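Local coordinates for carbohydrate binding module family 33 and 10 domain protein (PDB 6RW7), which is a copper-dependent lytic polysaccharide monooxygenase of family AA10, represented here by its catalytic domain, and probably cleaves cellulose oxidatively, at residues Ser124-Pro127 with Thr128-Leu131; Trp45-Phe48 with Met49-Val52. One frame throughout, in Å; residues are numbered along the deposited sequence.

Interaction 1. Residues Ser124-Pro127 with Thr128-Leu131; sequences SFDP and TREL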
ATOM      1  N   SER A 124      11.660   3.268 -13.897  1.00 13.10           N
ATOM      2  CA  SER A 124      10.927   3.179 -15.183  1.00 15.50           C
ATOM      3  C   SER A 124       9.867   2.088 -15.051  1.00 15.29           C
ATOM      4  O   SER A 124      10.249   0.902 -15.081  1.00 16.05           O
ATOM      5  CB  SER A 124      11.903   2.900 -16.316  1.00 18.10           C
ATOM      6  OG  SER A 124      11.223   2.976 -17.554  1.00 23.94           O
ATOM      7  N   PHE A 125       8.612   2.487 -14.835  1.00 14.82           N
ATOM      8  CA  PHE A 125       7.483   1.551 -14.579  1.00 17.43           C
ATOM      9  C   PHE A 125       7.358   0.581 -15.754  1.00 17.65           C
ATOM     10  O   PHE A 125       7.335   1.069 -16.887  1.00 17.78           O
ATOM     11  CB  PHE A 125       6.161   2.292 -14.371  1.00 19.11           C
ATOM     12  CG  PHE A 125       5.034   1.342 -14.029  1.00 20.59           C
ATOM     13  CD1 PHE A 125       4.916   0.809 -12.758  1.00 22.98           C
ATOM     14  CD2 PHE A 125       4.132   0.931 -15.001  1.00 22.29           C
ATOM     15  CE1 PHE A 125       3.901  -0.090 -12.450  1.00 23.06           C
ATOM     16  CE2 PHE A 125       3.120   0.034 -14.692  1.00 21.93           C
ATOM     17  CZ  PHE A 125       3.011  -0.484 -13.425  1.00 23.46           C
ATOM     18  N   ASP A 126       7.341  -0.723 -15.454  1.00 18.02           N
ATOM     19  CA  ASP A 126       7.255  -1.817 -16.454  1.00 18.63           C
ATOM     20  C   ASP A 126       6.011  -2.636 -16.131  1.00 16.96           C
ATOM     21  O   ASP A 126       5.999  -3.391 -15.168  1.00 19.37           O
ATOM     22  CB  ASP A 126       8.520  -2.671 -16.425  1.00 19.70           C
ATOM     23  CG  ASP A 126       8.560  -3.750 -17.493  1.00 21.32           C
ATOM     24  OD1 ASP A 126       7.506  -3.982 -18.136  1.00 19.84           O
ATOM     25  OD2 ASP A 126       9.645  -4.325 -17.682  1.00 23.23           O
ATOM     26  N   PRO A 127       4.916  -2.498 -16.894  1.00 17.43           N
ATOM     27  CA  PRO A 127       3.706  -3.271 -16.608  1.00 18.36           C
ATOM     28  C   PRO A 127       3.780  -4.779 -16.904  1.00 18.84           C
ATOM     29  O   PRO A 127       2.784  -5.408 -16.671  1.00 20.02           O
ATOM     30  CB  PRO A 127       2.660  -2.562 -17.477  1.00 18.45           C
ATOM     31  CG  PRO A 127       3.451  -2.043 -18.650  1.00 19.95           C
ATOM     32  CD  PRO A 127       4.740  -1.576 -18.019  1.00 18.06           C
ATOM     33  N   THR A 128       4.934  -5.328 -17.316  1.00 17.67           N
ATOM     34  CA  THR A 128       5.101  -6.756 -17.715  1.00 18.53           C
ATOM     35  C   THR A 128       5.858  -7.523 -16.648  1.00 19.23           C
ATOM     36  O   THR A 128       5.906  -8.745 -16.737  1.00 18.99           O
ATOM     37  CB  THR A 128       5.836  -6.885 -19.056  1.00 20.87           C
ATOM     38  OG1 THR A 128       7.213  -6.568 -18.865  1.00 21.07           O
ATOM     39  CG2 THR A 128       5.237  -5.994 -20.121  1.00 20.73           C
ATOM     40  N   ARG A 129       6.421  -6.836 -15.661  1.00 18.32           N
ATOM     41  CA  ARG A 129       7.265  -7.521 -14.668  1.00 19.84           C
ATOM     42  C   ARG A 129       6.800  -7.076 -13.291  1.00 17.29           C
ATOM     43  O   ARG A 129       6.202  -5.983 -13.164  1.00 19.26           O
ATOM     44  CB  ARG A 129       8.753  -7.244 -14.899  1.00 22.96           C
ATOM     45  CG  ARG A 129       9.172  -5.814 -14.593  1.00 26.71           C
ATOM     46  CD  ARG A 129      10.628  -5.673 -14.181  1.00 28.63           C
ATOM     47  NE  ARG A 129      11.032  -4.270 -14.109  1.00 29.82           N
ATOM     48  CZ  ARG A 129      10.988  -3.488 -13.024  1.00 30.01           C
ATOM     49  NH1 ARG A 129      10.519  -3.943 -11.880  1.00 27.95           N
ATOM     50  NH2 ARG A 129      11.380  -2.225 -13.117  1.00 29.22           N
ATOM     51  N   GLU A 130       7.091  -7.900 -12.302  1.00 17.23           N
ATOM     52  CA  GLU A 130       6.828  -7.556 -10.892  1.00 16.07           C
ATOM     53  C   GLU A 130       7.809  -6.468 -10.459  1.00 15.61           C
ATOM     54  O   GLU A 130       8.968  -6.411 -10.919  1.00 14.86           O
ATOM     55  CB  GLU A 130       6.991  -8.760  -9.970  1.00 16.79           C
ATOM     56  CG  GLU A 130       5.843  -9.742 -10.070  1.00 18.39           C
ATOM     57  CD  GLU A 130       5.614 -10.486  -8.776  1.00 21.30           C
ATOM     58  OE1 GLU A 130       5.968  -9.931  -7.710  1.00 18.60           O
ATOM     59  OE2 GLU A 130       5.074 -11.624  -8.832  1.00 21.29           O
ATOM     60  N   LEU A 131       7.361  -5.646  -9.535  1.00 12.93           N
ATOM     61  CA  LEU A 131       8.272  -4.755  -8.794  1.00 12.80           C
ATOM     62  C   LEU A 131       9.332  -5.609  -8.085  1.00 12.96           C
ATOM     63  O   LEU A 131       9.066  -6.755  -7.700  1.00 13.64           O
ATOM     64  CB  LEU A 131       7.457  -3.944  -7.790  1.00 12.53           C
ATOM     65  CG  LEU A 131       6.461  -2.973  -8.407  1.00 12.90           C
ATOM     66  CD1 LEU A 131       5.502  -2.454  -7.326  1.00 13.69           C
ATOM     67  CD2 LEU A 131       7.190  -1.830  -9.106  1.00 14.06           C
TER
HETATM   68  O   HOH W   1      12.053  -0.742 -15.166  1.00 33.73           O
HETATM   69  O   HOH W   2      11.833  -3.327 -16.670  1.00 35.83           O
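Asp126 turns its carboxylate back over the chain that follows, and Thr128 grips one of its oxygens twice. Thr128 OG1 donates to Asp126 OD1 at 2.7 Å, on the syn side but tilted 31° out of the carboxylate plane, while Thr128 N reaches the same OD1 at 3.0 Å from above that plane; both donors come from one face. With CG opposite the backbone N (chi1 -176°), Asp126 closes an Asx turn within the type I beta turn Asp126-Arg129. The other oxygen is directed to Arg129, whose extended chain crosses the aspartate at about a right angle, Arg129 CG lying 3.5 Å from Asp126 OD2. Their flat groups stand nearly perpendicular, and Asp126 OD2 and Arg129 NE form a long salt bridge of 3.8 Å. A water in the guanidinium plane bridges the gap, 2.6 Å from Asp126 OD2 and 2.8 Å from Arg129 NE. Arg129 NH1 donates to Glu130 O at 3.1 Å and also salt-bridges Asp135, fixing the guanidinium further. This surface turn sits in the loop joining strand 111-118 to strand 142-145. Glu130 OE1 is hydrogen-bonded to His66, and Phe125 makes a cation-pi contact with Arg178 at the start of strand 178-187.

Interaction 2. Residues Trp45-Phe48 with Met49-Val52; sequences WYNF and MSVV
Met49 folds back over Phe48 because both side chains start wedged between the backbone N and the carbonyl carbon, with chi1 of 69° and 57°, and because the methionine chain bends twice more, at chi2 and chi3. The methyl CE of Met49 comes to rest over one face of the Phe48 ring, displaced toward the rim, 3.8 Å from the centroid and 14° off the normal, a CH-pi contact. Met49 SD lies farther above the same face, 4.8 Å from the Phe48 ring centroid, adding a Met-aromatic component. Met49 CE also touches Tyr46 O at 3.5 Å. The backbone makes a type I beta turn from Asn47 to Ser50, closed by Ser50 N bonding to Asn47 O at 3.0 Å. One residue on, Val51 N donates to a water at 2.9 Å, which returns a weak bond to Phe48 O. Trp45 O lies at the edge of the Phe48 ring, and Tyr3 packs on that ring edge-to-face. Ser50 touches His1, which with His107 binds copper(I). The turn thus lies against His1 of the histidine brace characteristic of AA10 monooxygenases, in the loop region between strands 3-6 and 52-54, which as in related enzymes probably contributes to the substrate-binding surface.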
ATOM      1  N   TRP A  45      -9.708 -11.333  -4.539  1.00  9.92           N
ATOM      2  CA  TRP A  45      -9.780  -9.846  -4.504  1.00  9.92           C
ATOM      3  C   TRP A  45     -10.739  -9.393  -3.401  1.00  9.96           C
ATOM      4  O   TRP A  45     -10.682  -8.234  -2.980  1.00 10.30           O
ATOM      5  CB  TRP A  45     -10.180  -9.280  -5.861  1.00  9.77           C
ATOM      6  CG  TRP A  45      -9.261  -9.643  -6.976  1.00  9.62           C
ATOM      7  CD1 TRP A  45      -9.361 -10.723  -7.799  1.00 10.31           C
ATOM      8  CD2 TRP A  45      -8.120  -8.888  -7.431  1.00  9.60           C
ATOM      9  NE1 TRP A  45      -8.329 -10.729  -8.697  1.00  9.77           N
ATOM     10  CE2 TRP A  45      -7.565  -9.606  -8.510  1.00  9.63           C
ATOM     11  CE3 TRP A  45      -7.499  -7.700  -7.034  1.00  9.61           C
ATOM     12  CZ2 TRP A  45      -6.451  -9.165  -9.209  1.00  9.92           C
ATOM     13  CZ3 TRP A  45      -6.414  -7.243  -7.746  1.00  9.93           C
ATOM     14  CH2 TRP A  45      -5.863  -7.992  -8.788  1.00 10.46           C
ATOM     15  N   TYR A  46     -11.589 -10.284  -2.905  1.00 10.34           N
ATOM     16  CA  TYR A  46     -12.472  -9.971  -1.757  1.00 11.13           C
ATOM     17  C   TYR A  46     -11.643  -9.817  -0.478  1.00 10.05           C
ATOM     18  O   TYR A  46     -12.132  -9.213   0.476  1.00 10.39           O
ATOM     19  CB  TYR A  46     -13.605 -10.992  -1.643  1.00 12.62           C
ATOM     20  CG  TYR A  46     -14.634 -10.786  -2.723  1.00 14.27           C
ATOM     21  CD1 TYR A  46     -14.396 -11.165  -4.038  1.00 16.25           C
ATOM     22  CD2 TYR A  46     -15.798 -10.091  -2.459  1.00 16.50           C
ATOM     23  CE1 TYR A  46     -15.320 -10.917  -5.047  1.00 18.50           C
ATOM     24  CE2 TYR A  46     -16.742  -9.862  -3.444  1.00 17.82           C
ATOM     25  CZ  TYR A  46     -16.504 -10.267  -4.745  1.00 19.48           C
ATOM     26  OH  TYR A  46     -17.441 -10.027  -5.722  1.00 21.54           O
ATOM     27  N   ASN A  47     -10.417 -10.336  -0.452  1.00 10.00           N
ATOM     28  CA  ASN A  47      -9.491 -10.205   0.706  1.00  9.96           C
ATOM     29  C   ASN A  47      -8.544  -9.018   0.514  1.00  9.52           C
ATOM     30  O   ASN A  47      -7.397  -9.072   0.961  1.00 10.51           O
ATOM     31  CB  ASN A  47      -8.724 -11.514   0.944  1.00 11.10           C
ATOM     32  CG  ASN A  47      -9.216 -12.244   2.167  1.00 10.63           C
ATOM     33  OD1 ASN A  47      -9.346 -13.478   2.149  1.00 14.87           O
ATOM     34  ND2 ASN A  47      -9.491 -11.506   3.210  1.00  8.58           N
ATOM     35  N   PHE A  48      -9.055  -7.933  -0.059  1.00  9.09           N
ATOM     36  CA  PHE A  48      -8.234  -6.745  -0.361  1.00  9.44           C
ATOM     37  C   PHE A  48      -7.736  -6.105   0.935  1.00  9.53           C
ATOM     38  O   PHE A  48      -6.763  -5.337   0.924  1.00 10.40           O
ATOM     39  CB  PHE A  48      -9.030  -5.728  -1.166  1.00  9.04           C
ATOM     40  CG  PHE A  48     -10.307  -5.224  -0.561  1.00  8.96           C
ATOM     41  CD1 PHE A  48     -10.315  -4.108   0.252  1.00  8.91           C
ATOM     42  CD2 PHE A  48     -11.517  -5.830  -0.842  1.00  8.83           C
ATOM     43  CE1 PHE A  48     -11.504  -3.597   0.754  1.00  9.02           C
ATOM     44  CE2 PHE A  48     -12.701  -5.319  -0.341  1.00  8.90           C
ATOM     45  CZ  PHE A  48     -12.694  -4.216   0.466  1.00  9.28           C
ATOM     46  N   MET A  49      -8.369  -6.400   2.068  1.00  9.54           N
ATOM     47  CA  MET A  49      -7.990  -5.829   3.387  1.00  9.76           C
ATOM     48  C   MET A  49      -6.978  -6.722   4.115  1.00 10.57           C
ATOM     49  O   MET A  49      -6.673  -6.447   5.286  1.00 11.14           O
ATOM     50  CB  MET A  49      -9.225  -5.618   4.261  1.00  9.82           C
ATOM     51  CG  MET A  49      -9.900  -6.863   4.757  1.00 10.21           C
ATOM     52  SD  MET A  49     -10.740  -7.900   3.521  1.00 10.37           S
ATOM     53  CE  MET A  49     -12.075  -6.812   3.017  1.00 10.01           C
ATOM     54  N   SER A  50      -6.493  -7.774   3.467  1.00 11.24           N
ATOM     55  CA  SER A  50      -5.781  -8.865   4.175  1.00 10.73           C
ATOM     56  C   SER A  50      -4.402  -9.121   3.584  1.00 10.78           C
ATOM     57  O   SER A  50      -4.012 -10.289   3.538  1.00  9.78           O
ATOM     58  CB  SER A  50      -6.618 -10.107   4.161  1.00 11.27           C
ATOM     59  OG  SER A  50      -7.929  -9.821   4.624  1.00 12.70           O
ATOM     60  N   VAL A  51      -3.688  -8.080   3.156  1.00 10.14           N
ATOM     61  CA  VAL A  51      -2.269  -8.273   2.759  1.00 10.00           C
ATOM     62  C   VAL A  51      -1.467  -8.144   4.053  1.00  9.91           C
ATOM     63  O   VAL A  51      -1.296  -7.012   4.535  1.00  9.63           O
ATOM     64  CB  VAL A  51      -1.793  -7.296   1.673  1.00  9.97           C
ATOM     65  CG1 VAL A  51      -0.415  -7.721   1.222  1.00 10.56           C
ATOM     66  CG2 VAL A  51      -2.740  -7.245   0.481  1.00  9.92           C
ATOM     67  N   VAL A  52      -1.067  -9.275   4.640  1.00  9.22           N
ATOM     68  CA  VAL A  52      -0.730  -9.339   6.086  1.00  9.83           C
ATOM     69  C   VAL A  52       0.472 -10.236   6.365  1.00 10.33           C
ATOM     70  O   VAL A  52       0.666 -11.259   5.670  1.00 11.13           O
ATOM     71  CB  VAL A  52      -1.957  -9.771   6.922  1.00 10.31           C
ATOM     72  CG1 VAL A  52      -2.401 -11.189   6.612  1.00 10.39           C
ATOM     73  CG2 VAL A  52      -1.745  -9.572   8.416  1.00 10.29           C
TER
HETATM   74  O   HOH W   3      -4.245  -5.247   3.062  1.00 19.65           O

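Both interactions contain a type I beta turn, but a backbone bond closes the one in interaction 2, whereas in interaction 1 the aspartate side chain does the holding. Interaction 1 lies on the surface, away from the copper sites, and relies on charge, hydroxyl and water. Interaction 2 is partly buried, leads into strand 52-54, and rests mainly on a sulfur-bearing side chain and an aromatic ring, with water joining only backbone atoms. The centres of interactions 1 and 2 are about 22 Å apart, and the two do not touch. Their strands nevertheless belong to one mixed sheet, in which 111-118 connects to 52-54 through strands 178-187 and 193-202.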